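Long-range contacts in spydx (Streptococcus pyogenes, PDB 2J43), which carries paired family 41 carbohydrate-binding modules that recognise alpha-glucans such as host lung glycogen, within an enzyme that probably hydrolyses the alpha-1,6 linkages of pullulan and glycogen: residues 130-135 / 159-164; 143-148 / 175-180; 171-176 / 185-190. All coordinates share one frame; numbering follows the deposited sequence. Where two conformers were deposited one is given.

Contact 1 of 3, residues 130-135 / 159-164; sequences VWTFKD and VDVPLK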
loop_
_atom_site.group_PDB
_atom_site.type_symbol
_atom_site.label_atom_id
_atom_site.label_comp_id
_atom_site.label_asym_id
_atom_site.label_seq_id
_atom_site.Cartn_x
_atom_site.Cartn_y
_atom_site.Cartn_z
ATOM N N VAL A 130 8.806 16.876 8.688
ATOM C CA VAL A 130 9.474 16.341 7.496
ATOM C C VAL A 130 10.071 17.510 6.721
ATOM O O VAL A 130 9.363 18.414 6.315
ATOM C CB VAL A 130 8.512 15.567 6.569
ATOM C CG1 VAL A 130 9.367 14.878 5.452
ATOM C CG2 VAL A 130 7.706 14.566 7.372
ATOM N N TRP A 131 11.386 17.466 6.510
ATOM C CA TRP A 131 12.098 18.386 5.638
ATOM C C TRP A 131 12.093 17.785 4.219
ATOM O O TRP A 131 12.369 16.623 4.076
ATOM C CB TRP A 131 13.536 18.517 6.115
ATOM C CG TRP A 131 14.287 19.587 5.422
ATOM C CD1 TRP A 131 15.239 19.427 4.438
ATOM C CD2 TRP A 131 14.194 21.009 5.649
ATOM N NE1 TRP A 131 15.726 20.651 4.030
ATOM C CE2 TRP A 131 15.097 21.639 4.747
ATOM C CE3 TRP A 131 13.421 21.820 6.485
ATOM C CZ2 TRP A 131 15.229 23.024 4.678
ATOM C CZ3 TRP A 131 13.569 23.197 6.404
ATOM C CH2 TRP A 131 14.449 23.776 5.510
ATOM N N THR A 132 11.724 18.571 3.220
ATOM C CA THR A 132 11.617 18.092 1.835
ATOM C C THR A 132 12.423 18.953 0.870
ATOM O O THR A 132 12.542 20.178 1.035
ATOM C CB THR A 132 10.135 18.096 1.345
ATOM O OG1 THR A 132 9.633 19.438 1.358
ATOM C CG2 THR A 132 9.231 17.340 2.320
ATOM N N PHE A 133 12.953 18.286 -0.148
ATOM C CA PHE A 133 13.765 18.940 -1.171
ATOM C C PHE A 133 13.845 18.064 -2.418
ATOM O O PHE A 133 13.244 16.972 -2.494
ATOM C CB PHE A 133 15.171 19.284 -0.622
ATOM C CG PHE A 133 15.973 18.110 -0.101
ATOM C CD1 PHE A 133 17.048 17.610 -0.834
ATOM C CD2 PHE A 133 15.716 17.537 1.144
ATOM C CE1 PHE A 133 17.833 16.592 -0.354
ATOM C CE2 PHE A 133 16.503 16.513 1.618
ATOM C CZ PHE A 133 17.576 16.049 0.869
ATOM N N LYS A 134 14.596 18.545 -3.388
ATOM C CA LYS A 134 14.588 18.007 -4.736
ATOM C C LYS A 134 13.235 18.253 -5.380
ATOM O O LYS A 134 12.709 19.342 -5.264
ATOM C CB LYS A 134 15.144 16.575 -4.815
ATOM C CG LYS A 134 16.432 16.413 -4.052
ATOM C CD LYS A 134 17.051 15.033 -4.222
ATOM C CE LYS A 134 18.037 15.024 -5.374
ATOM N NZ LYS A 134 19.187 14.094 -5.113
ATOM N N ASP A 135 12.633 17.275 -6.048
ATOM C CA ASP A 135 11.525 17.578 -6.954
ATOM C C ASP A 135 10.139 17.638 -6.294
ATOM O O ASP A 135 9.145 17.190 -6.829
ATOM C CB ASP A 135 11.495 16.604 -8.158
ATOM C CG ASP A 135 12.854 16.438 -8.853
ATOM O OD1 ASP A 135 13.716 17.343 -8.747
ATOM O OD2 ASP A 135 13.154 15.378 -9.488
ATOM N N VAL A 159 2.551 12.600 6.008
ATOM C CA VAL A 159 2.248 13.832 5.315
ATOM C C VAL A 159 2.151 13.567 3.812
ATOM O O VAL A 159 2.892 12.731 3.274
ATOM C CB VAL A 159 3.290 14.911 5.619
ATOM C CG1 VAL A 159 4.654 14.497 5.185
ATOM C CG2 VAL A 159 2.781 16.286 5.025
ATOM N N ASP A 160 1.241 14.275 3.156
ATOM C CA ASP A 160 1.066 14.210 1.713
ATOM C C ASP A 160 1.811 15.389 1.090
ATOM O O ASP A 160 1.528 16.574 1.387
ATOM C CB ASP A 160 -0.420 14.253 1.326
ATOM C CG ASP A 160 -1.135 12.984 1.659
ATOM O OD1 ASP A 160 -0.519 11.921 1.466
ATOM O OD2 ASP A 160 -2.287 12.955 2.134
ATOM N N VAL A 161 2.754 15.069 0.239
ATOM C CA VAL A 161 3.656 16.047 -0.356
ATOM C C VAL A 161 3.393 16.249 -1.861
ATOM O O VAL A 161 3.661 15.350 -2.661
ATOM C CB VAL A 161 5.104 15.626 -0.184
ATOM C CG1 VAL A 161 6.070 16.711 -0.698
ATOM C CG2 VAL A 161 5.401 15.266 1.283
ATOM N N PRO A 162 2.984 17.445 -2.267
ATOM C CA PRO A 162 2.850 17.704 -3.715
ATOM C C PRO A 162 4.190 17.694 -4.422
ATOM O O PRO A 162 5.127 18.282 -3.907
ATOM C CB PRO A 162 2.231 19.110 -3.790
ATOM C CG PRO A 162 1.885 19.521 -2.407
ATOM C CD PRO A 162 2.663 18.632 -1.454
ATOM N N LEU A 163 4.261 17.049 -5.580
ATOM C CA LEU A 163 5.467 16.914 -6.380
ATOM C C LEU A 163 5.432 17.935 -7.555
ATOM O O LEU A 163 4.372 18.404 -7.953
ATOM C CB LEU A 163 5.572 15.486 -6.954
ATOM C CG LEU A 163 5.476 14.274 -6.014
ATOM C CD1 LEU A 163 5.484 12.970 -6.781
ATOM C CD2 LEU A 163 6.666 14.305 -5.115
ATOM N N LYS A 164 6.608 18.286 -8.056
ATOM C CA LYS A 164 6.671 19.144 -9.231
ATOM C C LYS A 164 6.232 18.336 -10.458
ATOM O O LYS A 164 6.317 17.098 -10.471
ATOM C CB LYS A 164 8.076 19.735 -9.413
ATOM C CG LYS A 164 8.178 21.190 -8.987
ATOM C CD LYS A 164 9.573 21.779 -9.260
ATOM C CE LYS A 164 10.192 22.430 -8.010
ATOM N NZ LYS A 164 11.189 21.545 -7.339
#
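V130 meets V159 methyl to methyl where the segments 130-135 and 159-164 point the same way, 17° apart. V130 CG2 lies 3.8 Å from V159 CG1, and the two side chains cross at a slant. On V159, CG1 sits in the fork between the backbone N and the carbonyl carbon (chi1 61°). Two residues on, T132 and V161 repeat the approach less closely, with T132 CG2 4.4 Å from V161 CG1. L147 fills in beside all of these except V130, whose backbone it bonds instead.

Farther along, backbone replaces side chains. K164 N gives a nearly straight hydrogen bond to D135 O (3.0 Å, 176° at the hydrogen), coming in well above the carbonyl plane. L163 is worth following outward. Its CB passes 4.0 Å from D135 O. CG stands beside the backbone N and swings away from that oxygen, and the branch then divides: CD2 returns to 4.2 Å from D135 O, while CD1 turns off. The side chain also packs on L114 of strand 113-119. The acid of D135 faces elsewhere, its OD2 taking the backbone N-H groups of N168 and E169. K164 NZ, in the one of its two conformers given, bonds V136 O.

Strand 147-153 lies between the two strands, but it starts at L147, level with V130. The outer two stay apart through T132 and V161 and close only at D135 and K164, which are backbone-bonded. Side chains packed inside around L147, with a backbone bond joining the ends of two non-adjacent strands, fit the beta-sandwich fold of family 41 modules.

Contact 2 of 3, residues 143-148 / 175-180; sequences WPNGLD and LDKSKT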
loop_
_atom_site.group_PDB
_atom_site.type_symbol
_atom_site.label_atom_id
_atom_site.label_comp_id
_atom_site.label_asym_id
_atom_site.label_seq_id
_atom_site.Cartn_x
_atom_site.Cartn_y
_atom_site.Cartn_z
ATOM N N TRP A 143 14.669 26.036 8.473
ATOM C CA TRP A 143 15.156 24.955 9.302
ATOM C C TRP A 143 15.054 25.195 10.808
ATOM O O TRP A 143 15.497 26.245 11.253
ATOM C CB TRP A 143 16.615 24.714 8.915
ATOM C CG TRP A 143 17.214 23.628 9.664
ATOM C CD1 TRP A 143 17.856 23.708 10.847
ATOM C CD2 TRP A 143 17.216 22.257 9.293
ATOM N NE1 TRP A 143 18.285 22.465 11.246
ATOM C CE2 TRP A 143 17.898 21.552 10.299
ATOM C CE3 TRP A 143 16.711 21.544 8.203
ATOM C CZ2 TRP A 143 18.083 20.172 10.250
ATOM C CZ3 TRP A 143 16.921 20.174 8.159
ATOM C CH2 TRP A 143 17.586 19.513 9.153
ATOM N N PRO A 144 14.537 24.263 11.622
ATOM C CA PRO A 144 13.997 22.964 11.232
ATOM C C PRO A 144 12.460 22.907 11.065
ATOM O O PRO A 144 11.888 21.819 11.288
ATOM C CB PRO A 144 14.389 22.118 12.440
ATOM C CG PRO A 144 14.060 23.065 13.610
ATOM C CD PRO A 144 14.506 24.410 13.100
ATOM N N ASN A 145 11.823 23.994 10.624
ATOM C CA ASN A 145 10.340 23.960 10.532
ATOM C C ASN A 145 9.769 23.279 9.257
ATOM O O ASN A 145 9.223 23.885 8.334
ATOM C CB ASN A 145 9.740 25.339 10.757
ATOM C CG ASN A 145 8.275 25.296 11.205
ATOM O OD1 ASN A 145 7.637 24.238 11.364
ATOM N ND2 ASN A 145 7.734 26.469 11.378
ATOM N N GLY A 146 9.810 21.979 9.261
ATOM C CA GLY A 146 9.287 21.260 8.118
ATOM C C GLY A 146 7.806 20.956 8.252
ATOM O O GLY A 146 7.099 21.549 9.038
ATOM N N LEU A 147 7.339 19.978 7.493
ATOM C CA LEU A 147 5.935 19.649 7.473
ATOM C C LEU A 147 5.597 18.836 8.697
ATOM O O LEU A 147 6.246 17.823 9.000
ATOM C CB LEU A 147 5.582 18.839 6.218
ATOM C CG LEU A 147 6.034 19.400 4.863
ATOM C CD1 LEU A 147 5.827 18.385 3.761
ATOM C CD2 LEU A 147 5.387 20.741 4.539
ATOM N N ASP A 148 4.557 19.245 9.431
ATOM C CA ASP A 148 4.129 18.502 10.618
ATOM C C ASP A 148 3.691 17.068 10.263
ATOM O O ASP A 148 3.073 16.841 9.217
ATOM C CB ASP A 148 2.913 19.158 11.288
ATOM C CG ASP A 148 3.204 20.529 11.905
ATOM O OD1 ASP A 148 4.323 20.836 12.331
ATOM O OD2 ASP A 148 2.300 21.362 12.017
ATOM N N LEU A 175 12.708 15.152 11.128
ATOM C CA LEU A 175 13.280 16.029 12.156
ATOM C C LEU A 175 12.546 15.948 13.466
ATOM O O LEU A 175 11.332 15.687 13.505
ATOM C CB LEU A 175 13.216 17.480 11.685
ATOM C CG LEU A 175 13.758 17.795 10.293
ATOM C CD1 LEU A 175 13.730 19.322 10.044
ATOM C CD2 LEU A 175 15.148 17.199 10.144
ATOM N N ASP A 176 13.286 16.153 14.548
ATOM C CA ASP A 176 12.688 16.325 15.847
ATOM C C ASP A 176 12.938 17.748 16.325
ATOM O O ASP A 176 14.021 18.086 16.752
ATOM C CB ASP A 176 13.260 15.277 16.802
ATOM C CG ASP A 176 12.643 15.341 18.171
ATOM O OD1 ASP A 176 11.917 16.326 18.459
ATOM O OD2 ASP A 176 12.875 14.437 19.026
ATOM N N LYS A 177 11.921 18.584 16.217
ATOM C CA LYS A 177 12.052 20.021 16.533
ATOM C C LYS A 177 12.193 20.313 18.034
ATOM O O LYS A 177 12.459 21.461 18.384
ATOM C CB LYS A 177 10.867 20.770 16.012
ATOM C CG LYS A 177 10.655 20.634 14.500
ATOM C CD LYS A 177 9.612 21.572 13.941
ATOM C CE LYS A 177 8.257 21.429 14.626
ATOM N NZ LYS A 177 7.210 22.357 14.094
ATOM N N SER A 178 12.015 19.311 18.886
ATOM C CA SER A 178 12.212 19.477 20.317
ATOM C C SER A 178 13.704 19.531 20.653
ATOM O O SER A 178 14.116 20.003 21.736
ATOM C CB SER A 178 11.521 18.354 21.073
ATOM O OG SER A 178 12.260 17.159 21.022
ATOM N N LYS A 179 14.539 19.110 19.705
ATOM C CA LYS A 179 15.976 19.069 19.911
ATOM C C LYS A 179 16.693 20.303 19.396
ATOM O O LYS A 179 16.085 21.176 18.824
ATOM C CB LYS A 179 16.559 17.829 19.232
ATOM C CG LYS A 179 15.886 16.535 19.614
ATOM C CD LYS A 179 16.020 16.278 21.113
ATOM C CE LYS A 179 16.214 14.837 21.471
ATOM N NZ LYS A 179 14.974 14.084 21.352
ATOM N N THR A 180 18.006 20.377 19.632
ATOM C CA THR A 180 18.849 21.430 19.051
ATOM C C THR A 180 20.102 20.849 18.358
ATOM O O THR A 180 20.522 19.724 18.630
ATOM C CB THR A 180 19.299 22.434 20.118
ATOM O OG1 THR A 180 20.127 21.750 21.039
ATOM C CG2 THR A 180 18.133 22.940 20.975
#
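L175 pushes both of its methyls against the indole of W143. CD1 stands over the six-membered ring, 4.1 Å from its centroid and 21° off the normal, a CH-pi contact. The other methyl, CD2, lies 3.5 Å from W143 CH2. L175 has CG beside its backbone N (chi1 -50°), which sends the fork out to the ring.

The peptide bond before P144 is cis, and this folds the proline back over the same ring face that L175 uses. P144 CB thus has the indole on one side and L175 CD1, 3.7 Å away, on another. The carbonyl of P144 has hydrocarbon around it too: P144 O is 3.3 Å from L175 CD1 and 3.5 Å from K177 CD. Its polar need is met within its own loop by G146 N, closing an inverse gamma turn centred on N145.

K177 leaves the turn with CG beside its backbone N, kinks once at chi3 (-56°), and so carries its ammonium past P144 to N145 and D148. The bond from K177 NZ to N145 OD1 is weak, and the ion pair with D148 OD1 is long. N145 and D148 each have a second conformer, so this polar end is loosely defined.

The strand end itself is fixed by D176. Its OD1 takes S178 N, making an Asx turn, and S178 OG from the same face of the carboxylate; K179 NZ bridges to OD2. A type I turn runs from D176 to K179.

Beyond L175, W143 meets W131 edge-to-face. Tryptophans grouped on the sandwich surface are consistent with the alpha-glucan platform of family 41 modules.

Contact 3 of 3, residues 171-176 / 185-190; sequences GFLILD and KVQPKD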
loop_
_atom_site.group_PDB
_atom_site.type_symbol
_atom_site.label_atom_id
_atom_site.label_comp_id
_atom_site.label_asym_id
_atom_site.label_seq_id
_atom_site.Cartn_x
_atom_site.Cartn_y
_atom_site.Cartn_z
ATOM N N GLY A 171 13.991 14.153 -1.981
ATOM C CA GLY A 171 14.784 13.940 -0.804
ATOM C C GLY A 171 13.966 14.456 0.366
ATOM O O GLY A 171 13.157 15.385 0.244
ATOM N N PHE A 172 14.185 13.825 1.489
ATOM C CA PHE A 172 13.553 14.261 2.715
ATOM C C PHE A 172 14.305 13.772 3.945
ATOM O O PHE A 172 15.211 12.937 3.901
ATOM C CB PHE A 172 12.069 13.828 2.737
ATOM C CG PHE A 172 11.838 12.348 2.762
ATOM C CD1 PHE A 172 11.669 11.641 3.970
ATOM C CD2 PHE A 172 11.783 11.634 1.593
ATOM C CE1 PHE A 172 11.440 10.274 3.952
ATOM C CE2 PHE A 172 11.517 10.256 1.613
ATOM C CZ PHE A 172 11.360 9.614 2.792
ATOM N N LEU A 173 13.936 14.340 5.096
ATOM C CA LEU A 173 14.529 13.942 6.344
ATOM C C LEU A 173 13.510 14.078 7.430
ATOM O O LEU A 173 12.700 14.973 7.386
ATOM C CB LEU A 173 15.761 14.796 6.663
ATOM C CG LEU A 173 16.718 14.211 7.688
ATOM C CD1 LEU A 173 17.303 12.834 7.379
ATOM C CD2 LEU A 173 17.894 15.192 7.999
ATOM N N ILE A 174 13.521 13.179 8.388
ATOM C CA ILE A 174 12.604 13.328 9.536
ATOM C C ILE A 174 13.336 14.090 10.637
ATOM O O ILE A 174 14.447 13.684 11.061
ATOM C CB ILE A 174 12.133 11.985 10.087
ATOM C CG1 ILE A 174 11.589 11.070 8.994
ATOM C CG2 ILE A 174 11.063 12.187 11.185
ATOM C CD1 ILE A 174 10.415 11.657 8.205
ATOM N N LEU A 175 12.708 15.152 11.128
ATOM C CA LEU A 175 13.280 16.029 12.156
ATOM C C LEU A 175 12.546 15.948 13.466
ATOM O O LEU A 175 11.332 15.687 13.505
ATOM C CB LEU A 175 13.216 17.480 11.685
ATOM C CG LEU A 175 13.758 17.795 10.293
ATOM C CD1 LEU A 175 13.730 19.322 10.044
ATOM C CD2 LEU A 175 15.148 17.199 10.144
ATOM N N ASP A 176 13.286 16.153 14.548
ATOM C CA ASP A 176 12.688 16.325 15.847
ATOM C C ASP A 176 12.938 17.748 16.325
ATOM O O ASP A 176 14.021 18.086 16.752
ATOM C CB ASP A 176 13.260 15.277 16.802
ATOM C CG ASP A 176 12.643 15.341 18.171
ATOM O OD1 ASP A 176 11.917 16.326 18.459
ATOM O OD2 ASP A 176 12.875 14.437 19.026
ATOM N N LYS A 185 18.162 16.176 13.586
ATOM C CA LYS A 185 18.015 15.080 12.596
ATOM C C LYS A 185 17.786 13.748 13.319
ATOM O O LYS A 185 18.617 13.301 14.114
ATOM C CB LYS A 185 19.258 14.983 11.736
ATOM C CG LYS A 185 19.537 16.243 10.989
ATOM C CD LYS A 185 20.803 16.060 10.119
ATOM C CE LYS A 185 20.970 17.147 9.170
ATOM N NZ LYS A 185 22.134 16.882 8.220
ATOM N N VAL A 186 16.654 13.095 13.078
ATOM C CA VAL A 186 16.330 11.878 13.821
ATOM C C VAL A 186 17.390 10.817 13.528
ATOM O O VAL A 186 17.817 10.084 14.438
ATOM C CB VAL A 186 14.904 11.394 13.518
ATOM C CG1 VAL A 186 14.658 10.000 14.111
ATOM C CG2 VAL A 186 13.944 12.361 14.122
ATOM N N GLN A 187 17.788 10.756 12.293
ATOM C CA GLN A 187 19.066 10.149 11.906
ATOM C C GLN A 187 19.717 10.991 10.805
ATOM O O GLN A 187 19.072 11.807 10.159
ATOM C CB GLN A 187 18.836 8.670 11.522
ATOM C CG GLN A 187 17.868 8.429 10.365
ATOM C CD GLN A 187 18.441 8.804 9.033
ATOM O OE1 GLN A 187 17.792 9.473 8.203
ATOM N NE2 GLN A 187 19.680 8.367 8.796
ATOM N N PRO A 188 21.029 10.848 10.602
ATOM C CA PRO A 188 21.759 11.819 9.786
ATOM C C PRO A 188 21.749 11.685 8.280
ATOM O O PRO A 188 22.218 12.586 7.601
ATOM C CB PRO A 188 23.216 11.708 10.324
ATOM C CG PRO A 188 23.323 10.425 10.946
ATOM C CD PRO A 188 21.920 9.866 11.222
ATOM N N LYS A 189 21.267 10.587 7.735
ATOM C CA LYS A 189 21.402 10.421 6.309
ATOM C C LYS A 189 20.105 10.800 5.643
ATOM O O LYS A 189 19.036 10.323 6.004
ATOM C CB LYS A 189 21.802 8.983 5.972
ATOM C CG LYS A 189 23.334 8.737 5.983
ATOM C CD LYS A 189 23.660 7.260 6.280
ATOM C CE LYS A 189 24.598 7.057 7.501
ATOM N NZ LYS A 189 23.911 6.147 8.491
ATOM N N ASP A 190 20.228 11.619 4.631
ATOM C CA ASP A 190 19.089 12.033 3.828
ATOM C C ASP A 190 18.406 10.835 3.193
ATOM O O ASP A 190 19.078 9.947 2.633
ATOM C CB ASP A 190 19.557 12.911 2.712
ATOM C CG ASP A 190 19.958 14.318 3.161
ATOM O OD1 ASP A 190 19.606 14.757 4.283
ATOM O OD2 ASP A 190 20.562 15.077 2.356
#
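The D190 carboxylate presents OD1 to L173 CD2 at 4.1 Å, and its side chain also touches F133. F172, the one aromatic ring, turns its back on the loop: it packs on V130 and I116 and meets the ring of Y191 with the planes at about 25°.

L173 is the side chain that residues 185-190 curve round. With CG opposite the backbone N (chi1 -161°), the fork reaches into the loop. CD1 lies 3.3 Å from K189 O and 3.5 Å from Q187 O, a hydrophobic methyl set against two backbone carbonyls. CD2 rests on the stem of K185, 3.6 Å from its CG, and the extended lysine chain runs across the leucine at about a right angle.

One backbone bond ties the loop to the strand. V186 N reaches I174 O at 3.0 Å, in the carbonyl plane, alongside the single bridge of L175 with K185. On the other side of the strand from L173, I174 and V186 lie side by side, pointing the same way, CG2 to CG2 at 4.1 Å. V186 CG2 also meets D176 CB at 4.0 Å.

I184 bonds to D176 and Y191 to F172, so the loop leaves and rejoins the strand in antiparallel sense. Such an edge partner, paired at K185 and V186, then bowing out over Q187 to D190 until strand 191-193 takes up the edge, finishes one border of the sheet in this beta-sandwich module.

How the contacts relate
Along the chain, strand 128-134 comes first, the loop that carries W143 next, then strand 147-153, strand 156-162 and strand 170-176. Contact 1 closes the 23 residues between D135 and V159. Contact 2 begins inside that span and ends beyond it, so the two cross. Contact 3 follows contact 1 in series and closes a short loop of eight residues; it starts on the strand where contact 2 finishes, sharing L175 and D176. Strand 128-134 binds them together: it bonds to L147 on one side and to G171 and L173 on the other. All three reach the same sheet of the second module.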